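Local atomic coordinates of nicotinate-nucleotide pyrophosphorylase (PDB entry 2I14), a protein that probably catalyses the ATP-dependent transfer of a phosphoribosyl group from 5-phosphoribosyl 1-diphosphate to nicotinate, giving nicotinate mononucleotide for NAD biosynthesis. Residues S325-V330 and V341-K346; K43-V48 and I310-G315; T51-N56 and K302-A307. All blocks are in the same frame, centred on the assembly; numbering follows the deposited sequence.

Contact 1 (S325-V330 and V341-K346)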
loop_
_atom_site.group_PDB
_atom_site.type_symbol
_atom_site.label_atom_id
_atom_site.label_comp_id
_atom_site.label_asym_id
_atom_site.label_seq_id
_atom_site.Cartn_x
_atom_site.Cartn_y
_atom_site.Cartn_z
ATOM N N SER A 325 28.202 -26.434 8.242
ATOM C CA SER A 325 28.991 -27.478 8.874
ATOM C C SER A 325 30.492 -27.259 8.821
ATOM O O SER A 325 31.008 -26.637 7.895
ATOM C CB SER A 325 28.653 -28.815 8.211
ATOM O OG SER A 325 28.781 -29.900 9.111
ATOM N N GLY A 326 31.190 -27.776 9.828
ATOM C CA GLY A 326 32.641 -27.671 9.860
ATOM C C GLY A 326 33.271 -26.560 10.674
ATOM O O GLY A 326 32.615 -25.580 11.019
ATOM N N ARG A 327 34.557 -26.734 10.976
ATOM C CA ARG A 327 35.341 -25.759 11.740
ATOM C C ARG A 327 35.837 -24.703 10.769
ATOM O O ARG A 327 36.546 -25.026 9.817
ATOM C CB ARG A 327 36.549 -26.432 12.395
ATOM C CG ARG A 327 37.654 -25.460 12.815
ATOM C CD ARG A 327 38.955 -26.194 13.128
ATOM N NE ARG A 327 38.852 -26.977 14.356
ATOM C CZ ARG A 327 38.832 -26.452 15.576
ATOM N NH1 ARG A 327 38.918 -25.138 15.741
ATOM N NH2 ARG A 327 38.703 -27.241 16.630
ATOM N N LYS A 328 35.484 -23.443 10.994
ATOM C CA LYS A 328 35.914 -22.413 10.065
ATOM C C LYS A 328 36.451 -21.113 10.635
ATOM O O LYS A 328 36.443 -20.885 11.846
ATOM C CB LYS A 328 34.782 -22.113 9.086
ATOM C CG LYS A 328 34.643 -23.167 7.988
ATOM C CD LYS A 328 34.144 -24.524 8.508
ATOM C CE LYS A 328 34.585 -25.717 7.622
ATOM N NZ LYS A 328 36.036 -26.084 7.727
ATOM N N GLN A 329 36.931 -20.269 9.727
ATOM C CA GLN A 329 37.491 -18.971 10.074
ATOM C C GLN A 329 36.920 -17.899 9.165
ATOM O O GLN A 329 36.504 -18.183 8.045
ATOM C CB GLN A 329 39.019 -18.986 9.928
ATOM C CG GLN A 329 39.782 -18.877 11.249
ATOM C CD GLN A 329 39.710 -17.492 11.852
ATOM O OE1 GLN A 329 38.636 -16.925 12.011
ATOM N NE2 GLN A 329 40.857 -16.945 12.197
ATOM N N VAL A 330 36.903 -16.666 9.662
ATOM C CA VAL A 330 36.400 -15.525 8.915
ATOM C C VAL A 330 37.533 -14.537 8.682
ATOM O O VAL A 330 38.113 -14.014 9.630
ATOM C CB VAL A 330 35.264 -14.800 9.681
ATOM C CG1 VAL A 330 34.067 -15.707 9.836
ATOM C CG2 VAL A 330 35.737 -14.389 11.039
ATOM N N VAL A 341 35.517 -19.016 5.398
ATOM C CA VAL A 341 36.058 -20.169 4.690
ATOM C C VAL A 341 36.382 -21.266 5.670
ATOM O O VAL A 341 36.456 -21.031 6.877
ATOM C CB VAL A 341 37.358 -19.821 3.916
ATOM C CG1 VAL A 341 37.043 -18.955 2.704
ATOM C CG2 VAL A 341 38.332 -19.108 4.837
ATOM N N PRO A 342 36.560 -22.489 5.162
ATOM C CA PRO A 342 36.887 -23.642 5.998
ATOM C C PRO A 342 38.279 -23.457 6.605
ATOM O O PRO A 342 39.173 -22.926 5.947
ATOM C CB PRO A 342 36.828 -24.804 5.008
ATOM C CG PRO A 342 35.812 -24.345 4.020
ATOM C CD PRO A 342 36.229 -22.920 3.796
ATOM N N ALA A 343 38.461 -23.885 7.851
ATOM C CA ALA A 343 39.758 -23.764 8.519
ATOM C C ALA A 343 40.850 -24.565 7.791
ATOM O O ALA A 343 42.042 -24.252 7.901
ATOM C CB ALA A 343 39.643 -24.234 9.969
ATOM N N ASN A 344 40.426 -25.594 7.050
ATOM C CA ASN A 344 41.328 -26.458 6.283
ATOM C C ASN A 344 42.068 -25.674 5.196
ATOM O O ASN A 344 42.932 -26.215 4.512
ATOM C CB ASN A 344 40.535 -27.601 5.626
ATOM C CG ASN A 344 39.808 -28.489 6.643
ATOM O OD1 ASN A 344 38.914 -28.033 7.370
ATOM N ND2 ASN A 344 40.189 -29.766 6.690
ATOM N N LYS A 345 41.711 -24.405 5.034
ATOM C CA LYS A 345 42.326 -23.538 4.035
ATOM C C LYS A 345 42.689 -22.217 4.704
ATOM O O LYS A 345 42.180 -21.902 5.779
ATOM C CB LYS A 345 41.356 -23.285 2.873
ATOM C CG LYS A 345 40.943 -24.541 2.086
ATOM C CD LYS A 345 40.014 -25.469 2.884
ATOM C CE LYS A 345 39.676 -26.741 2.108
ATOM N NZ LYS A 345 38.834 -27.684 2.900
ATOM N N LYS A 346 43.561 -21.439 4.072
ATOM C CA LYS A 346 43.976 -20.166 4.653
ATOM C C LYS A 346 44.118 -19.053 3.622
ATOM O O LYS A 346 44.830 -19.195 2.625
ATOM C CB LYS A 346 45.295 -20.353 5.416
ATOM C CG LYS A 346 45.223 -21.451 6.482
ATOM C CD LYS A 346 46.519 -21.631 7.240
ATOM C CE LYS A 346 46.425 -22.839 8.151
ATOM N NZ LYS A 346 45.286 -22.739 9.106
#

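Contact 2 (K43-V48 and I310-G315)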
loop_
_atom_site.group_PDB
_atom_site.type_symbol
_atom_site.label_atom_id
_atom_site.label_comp_id
_atom_site.label_asym_id
_atom_site.label_seq_id
_atom_site.Cartn_x
_atom_site.Cartn_y
_atom_site.Cartn_z
ATOM N N LYS A 43 34.364 -35.239 21.932
ATOM C CA LYS A 43 34.765 -33.879 21.577
ATOM C C LYS A 43 33.943 -33.323 20.417
ATOM O O LYS A 43 33.755 -33.986 19.391
ATOM C CB LYS A 43 36.259 -33.850 21.210
ATOM C CG LYS A 43 37.178 -33.055 22.162
ATOM C CD LYS A 43 37.251 -33.644 23.580
ATOM C CE LYS A 43 38.570 -33.286 24.295
ATOM N NZ LYS A 43 38.864 -31.814 24.418
ATOM N N VAL A 44 33.456 -32.097 20.594
ATOM C CA VAL A 44 32.658 -31.421 19.582
ATOM C C VAL A 44 33.047 -29.953 19.504
ATOM O O VAL A 44 33.550 -29.373 20.469
ATOM C CB VAL A 44 31.147 -31.481 19.900
ATOM C CG1 VAL A 44 30.643 -32.912 19.802
ATOM C CG2 VAL A 44 30.887 -30.904 21.295
ATOM N N LEU A 45 32.818 -29.362 18.337
ATOM C CA LEU A 45 33.095 -27.954 18.127
ATOM C C LEU A 45 31.753 -27.300 17.838
ATOM O O LEU A 45 31.068 -27.660 16.877
ATOM C CB LEU A 45 34.039 -27.752 16.941
ATOM C CG LEU A 45 34.412 -26.297 16.613
ATOM C CD1 LEU A 45 34.988 -25.621 17.837
ATOM C CD2 LEU A 45 35.406 -26.265 15.463
ATOM N N ALA A 46 31.367 -26.362 18.692
ATOM C CA ALA A 46 30.107 -25.660 18.517
ATOM C C ALA A 46 30.369 -24.242 17.992
ATOM O O ALA A 46 31.380 -23.611 18.310
ATOM C CB ALA A 46 29.330 -25.623 19.842
ATOM N N ASP A 47 29.442 -23.768 17.167
ATOM C CA ASP A 47 29.502 -22.455 16.546
ATOM C C ASP A 47 28.405 -21.555 17.096
ATOM O O ASP A 47 27.333 -22.026 17.495
ATOM C CB ASP A 47 29.273 -22.599 15.039
ATOM C CG ASP A 47 30.506 -22.284 14.213
ATOM O OD1 ASP A 47 31.604 -22.195 14.810
ATOM O OD2 ASP A 47 30.376 -22.140 12.967
ATOM N N VAL A 48 28.675 -20.255 17.116
ATOM C CA VAL A 48 27.684 -19.287 17.552
ATOM C C VAL A 48 27.487 -18.305 16.402
ATOM O O VAL A 48 28.429 -17.618 15.989
ATOM C CB VAL A 48 28.128 -18.542 18.803
ATOM C CG1 VAL A 48 27.156 -17.431 19.095
ATOM C CG2 VAL A 48 28.158 -19.490 19.977
ATOM N N ILE A 310 26.502 -27.258 17.187
ATOM C CA ILE A 310 27.668 -28.103 16.921
ATOM C C ILE A 310 27.804 -28.311 15.411
ATOM O O ILE A 310 26.915 -28.846 14.757
ATOM C CB ILE A 310 27.556 -29.456 17.654
ATOM C CG1 ILE A 310 26.104 -29.913 17.687
ATOM C CG2 ILE A 310 28.057 -29.314 19.078
ATOM C CD1 ILE A 310 25.855 -31.031 18.674
ATOM N N VAL A 311 28.920 -27.842 14.871
ATOM C CA VAL A 311 29.203 -27.931 13.445
ATOM C C VAL A 311 30.258 -28.993 13.138
ATOM O O VAL A 311 30.581 -29.243 11.977
ATOM C CB VAL A 311 29.710 -26.591 12.913
ATOM C CG1 VAL A 311 28.728 -25.490 13.265
ATOM C CG2 VAL A 311 31.063 -26.293 13.506
ATOM N N GLU A 312 30.795 -29.609 14.187
ATOM C CA GLU A 312 31.802 -30.647 14.025
ATOM C C GLU A 312 31.895 -31.516 15.278
ATOM O O GLU A 312 31.942 -31.005 16.400
ATOM C CB GLU A 312 33.161 -30.015 13.723
ATOM C CG GLU A 312 34.142 -30.962 13.039
ATOM C CD GLU A 312 35.454 -30.291 12.664
ATOM O OE1 GLU A 312 36.191 -29.873 13.588
ATOM O OE2 GLU A 312 35.743 -30.181 11.449
ATOM N N VAL A 313 31.909 -32.832 15.074
ATOM C CA VAL A 313 32.001 -33.789 16.171
ATOM C C VAL A 313 33.141 -34.767 15.896
ATOM O O VAL A 313 33.082 -35.544 14.945
ATOM C CB VAL A 313 30.691 -34.584 16.324
ATOM C CG1 VAL A 313 30.727 -35.415 17.604
ATOM C CG2 VAL A 313 29.514 -33.634 16.333
ATOM N N GLU A 314 34.176 -34.720 16.730
ATOM C CA GLU A 314 35.343 -35.589 16.578
ATOM C C GLU A 314 36.021 -35.390 15.220
ATOM O O GLU A 314 36.248 -36.347 14.479
ATOM C CB GLU A 314 34.943 -37.058 16.738
ATOM C CG GLU A 314 35.650 -37.776 17.870
ATOM C CD GLU A 314 34.715 -38.128 19.018
ATOM O OE1 GLU A 314 33.782 -38.940 18.802
ATOM O OE2 GLU A 314 34.915 -37.595 20.135
ATOM N N GLY A 315 36.341 -34.141 14.901
ATOM C CA GLY A 315 36.995 -33.841 13.639
ATOM C C GLY A 315 36.136 -34.128 12.427
ATOM O O GLY A 315 36.590 -33.989 11.296
#

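Contact 3 (T51-N56 and K302-A307)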
loop_
_atom_site.group_PDB
_atom_site.type_symbol
_atom_site.label_atom_id
_atom_site.label_comp_id
_atom_site.label_asym_id
_atom_site.label_seq_id
_atom_site.Cartn_x
_atom_site.Cartn_y
_atom_site.Cartn_z
ATOM N N THR A 51 21.168 -16.231 11.809
ATOM C CA THR A 51 20.804 -16.378 10.408
ATOM C C THR A 51 20.225 -15.058 9.954
ATOM O O THR A 51 19.923 -14.868 8.781
ATOM C CB THR A 51 19.755 -17.485 10.218
ATOM O OG1 THR A 51 18.646 -17.232 11.085
ATOM C CG2 THR A 51 20.353 -18.850 10.538
ATOM N N SER A 52 20.087 -14.140 10.903
ATOM C CA SER A 52 19.547 -12.822 10.612
ATOM C C SER A 52 19.865 -11.863 11.741
ATOM O O SER A 52 20.200 -12.271 12.844
ATOM C CB SER A 52 18.035 -12.907 10.495
ATOM O OG SER A 52 17.496 -13.193 11.780
ATOM N N LEU A 53 19.735 -10.582 11.456
ATOM C CA LEU A 53 19.947 -9.544 12.450
ATOM C C LEU A 53 18.596 -8.856 12.557
ATOM O O LEU A 53 17.781 -8.926 11.650
ATOM C CB LEU A 53 21.015 -8.550 11.971
ATOM C CG LEU A 53 22.427 -9.135 11.897
ATOM C CD1 LEU A 53 23.289 -8.292 10.977
ATOM C CD2 LEU A 53 23.006 -9.225 13.303
ATOM N N PRO A 54 18.337 -8.174 13.667
ATOM C CA PRO A 54 17.048 -7.496 13.817
ATOM C C PRO A 54 16.705 -6.636 12.623
ATOM O O PRO A 54 17.589 -6.080 11.996
ATOM C CB PRO A 54 17.245 -6.670 15.075
ATOM C CG PRO A 54 18.155 -7.541 15.878
ATOM C CD PRO A 54 19.175 -7.976 14.861
ATOM N N ASN A 55 15.419 -6.550 12.306
ATOM C CA ASN A 55 14.929 -5.722 11.206
ATOM C C ASN A 55 15.634 -5.987 9.881
ATOM O O ASN A 55 15.552 -5.191 8.939
ATOM C CB ASN A 55 15.062 -4.265 11.615
ATOM C CG ASN A 55 14.422 -4.008 12.952
ATOM O OD1 ASN A 55 13.205 -3.939 13.044
ATOM N ND2 ASN A 55 15.235 -3.903 14.008
ATOM N N ASN A 56 16.302 -7.132 9.808
ATOM C CA ASN A 56 17.034 -7.502 8.620
ATOM C C ASN A 56 18.111 -6.491 8.301
ATOM O O ASN A 56 18.308 -6.106 7.148
ATOM C CB ASN A 56 16.077 -7.666 7.454
ATOM C CG ASN A 56 15.491 -9.047 7.409
ATOM O OD1 ASN A 56 14.340 -9.235 7.038
ATOM N ND2 ASN A 56 16.290 -10.037 7.791
ATOM N N LYS A 302 16.218 -4.822 20.259
ATOM C CA LYS A 302 15.964 -6.248 20.150
ATOM C C LYS A 302 17.255 -7.046 20.120
ATOM O O LYS A 302 18.217 -6.647 19.473
ATOM C CB LYS A 302 15.214 -6.575 18.864
ATOM C CG LYS A 302 13.915 -5.833 18.644
ATOM C CD LYS A 302 13.330 -6.237 17.288
ATOM C CE LYS A 302 12.378 -5.189 16.743
ATOM N NZ LYS A 302 12.041 -5.520 15.335
ATOM N N PRO A 303 17.283 -8.199 20.802
ATOM C CA PRO A 303 18.447 -9.087 20.858
ATOM C C PRO A 303 18.806 -9.607 19.468
ATOM O O PRO A 303 18.006 -9.510 18.543
ATOM C CB PRO A 303 17.969 -10.216 21.749
ATOM C CG PRO A 303 16.997 -9.535 22.653
ATOM C CD PRO A 303 16.239 -8.651 21.733
ATOM N N VAL A 304 20.005 -10.166 19.329
ATOM C CA VAL A 304 20.459 -10.744 18.061
ATOM C C VAL A 304 20.201 -12.229 18.240
ATOM O O VAL A 304 20.720 -12.822 19.170
ATOM C CB VAL A 304 21.977 -10.486 17.839
ATOM C CG1 VAL A 304 22.435 -11.091 16.527
ATOM C CG2 VAL A 304 22.248 -8.991 17.839
ATOM N N ASP A 305 19.384 -12.815 17.369
ATOM C CA ASP A 305 19.023 -14.236 17.475
ATOM C C ASP A 305 20.260 -15.112 17.353
ATOM O O ASP A 305 20.448 -15.788 16.340
ATOM C CB ASP A 305 17.999 -14.623 16.381
ATOM C CG ASP A 305 17.050 -15.754 16.823
ATOM O OD1 ASP A 305 16.352 -16.362 15.961
ATOM O OD2 ASP A 305 16.994 -16.028 18.046
ATOM N N PHE A 306 21.102 -15.093 18.386
ATOM C CA PHE A 306 22.340 -15.879 18.419
ATOM C C PHE A 306 22.058 -17.332 18.814
ATOM O O PHE A 306 21.326 -17.585 19.763
ATOM C CB PHE A 306 23.336 -15.246 19.411
ATOM C CG PHE A 306 24.275 -14.248 18.787
ATOM C CD1 PHE A 306 24.586 -13.058 19.440
ATOM C CD2 PHE A 306 24.861 -14.501 17.551
ATOM C CE1 PHE A 306 25.465 -12.127 18.872
ATOM C CE2 PHE A 306 25.742 -13.576 16.969
ATOM C CZ PHE A 306 26.042 -12.385 17.634
ATOM N N ALA A 307 22.633 -18.283 18.092
ATOM C CA ALA A 307 22.416 -19.684 18.421
ATOM C C ALA A 307 23.716 -20.480 18.468
ATOM O O ALA A 307 24.638 -20.225 17.701
ATOM C CB ALA A 307 21.455 -20.312 17.421
#

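Contact 1 (S325-V330 and V341-K346)
R327, K328 and Q329 meet V341, P342 and A343 at the open end of the beta hairpin built from strands 328-333 and 338-342. The antiparallel register rests on two pairs. Q329 and V341 form a hydrogen-bonded pair, with Q329 N to V341 O at 3.0 Å and V341 N to Q329 O at 2.9 Å; K328 and P342 follow as a non-hydrogen-bonded pair. One more bond, from A343 N to R327 O at 3.0 Å, carries the pairing past the strand ends. There the backbone of P342-K345 leaves in a type I turn, and the two segments separate.

Q329 and V341 place their side chains on the same face of the sheet, whereas those of K328 and P342 diverge from their backbones. The chain of K328, bent at chi2 and chi4, is modelled across P342, but its exact placing there is doubtful. R327 keeps CG anti to its backbone N (chi1 161°), which lays CG alongside the methyl of A343, 3.7 Å from A343 CB. The guanidinium of R327 runs on to a salt bridge with E98.

C333 and H337 at the turn end of the hairpin, with C350 and C353 from the chain beyond it, hold a zinc ion about 13 Å from the side chain of V341. W259 of a second subunit packs on K328 and P342, while strand 357-365 flanks strand 328-333 on the side away from strand 338-342, with V330 touching L360 and L361.

Contact 2 (K43-V48 and I310-G315)
V44 turns CG1 anti to its carbonyl carbon (chi1 -67°), and V313, with chi1 -171°, puts CG2 anti to its own carbonyl carbon, where V44 CG1 lies 3.7 Å from V313 CG2. The two side chains lie side by side and point the same way because they form a non-hydrogen-bonded pair on one face of the sheet. I310 extends this apolar face by its CG2 branch, 3.9 Å from V44 CB and 4.0 Å from A46 CB.

These residues belong to neighbouring antiparallel strands of one large sheet, to which the N-terminal quinolinate phosphoribosyltransferase domain contributes strand 43-49. The register with strand 307-313 slips by one residue at a classic beta bulge, where V311 and E312 both face L45. L45 O takes V311 N at 2.9 Å and, weakly, E312 N, while L45 N donates to E312 O at 2.7 Å.

The extra residue turns the side chain of V311 toward strand 43-49, where it crosses D47 at about a right angle and puts CG1 3.4 Å from D47 CB. Replacing V311 with an alanine removes both methyls that meet D47, and would probably open a gap beside its carboxylate, leaving that group less closely packed though still bonded to Q96.

Past the strand end, E314 N bonds K43 O, and E314 OE2 accepts K43 N at 3.0 Å on its anti side, 33° out of the carboxylate plane.

Contact 3 (T51-N56 and K302-A307)
P54 sets its ring against the backbone of K302 and P303: P54 CG is 3.3 Å from P303 O and 3.7 Å from K302 O. Apolar contact continues beside it, where L53 and V304 run side by side in the same direction and L53 CD2 comes to 3.8 Å from V304 CG1. The one hydrogen bond between the segments lies at the exposed end of the contact. K302 extends its chain beyond CG (chi2 178°) and delivers NZ to N55 OD1 at 3.0 Å, the two side chains crossing at about a right angle. NZ stands 41° out of the amide's carbonyl plane, off the lone pairs, between two exposed side chains. No backbone hydrogen bond joins the segments; the loops are held by side chains packing on each other and on backbone carbonyls.

Behind this layer, V304 is also held by F306 and S116. Its CG1 lies over the centre of the F306 ring, 3.9 Å above the plane, and its backbone bonds S116 on helix 108-131, whose hydroxyl also meets V304 O. F306 in turn touches that helix and meets the ring of F88, with the planes at about 30°; L53 and V304 both reach F88 as well.

Further out, D305, at the centre of an inverse gamma turn, makes a weak hydrogen bond to H144 of a third subunit, a residue of the pocket for the phosphoribosyl pyrophosphate analogue. Segment 302-307 carries the chain from helix 296-299, after the last parallel strand, 291-294, into antiparallel strand 307-313. The arrangement is thus a junction between the barrel-type C-terminal domain and the N-terminal domain of the quinolinate phosphoribosyltransferase fold.

How the contacts relate
Contacts 1 and 2 both belong to the eight-stranded antiparallel sheet, and they touch: G326 N probably bonds V311 O, and R327 CB packs against L45 CD2. Contact 2 is the most buried, with apolar branches on one face and a bulge in its backbone bonding; contact 1, a local hairpin end, is partly buried and faces a second subunit. Contact 3, also partly buried, has loop packing and one side-chain hydrogen bond in place of strand pairing. It is nested within the chain loop closed by contact 2, and V48 touches F306 and A307 where the two meet. Contacts 2 and 3 both reach a third subunit, whereas contacts 1 and 3 stay apart.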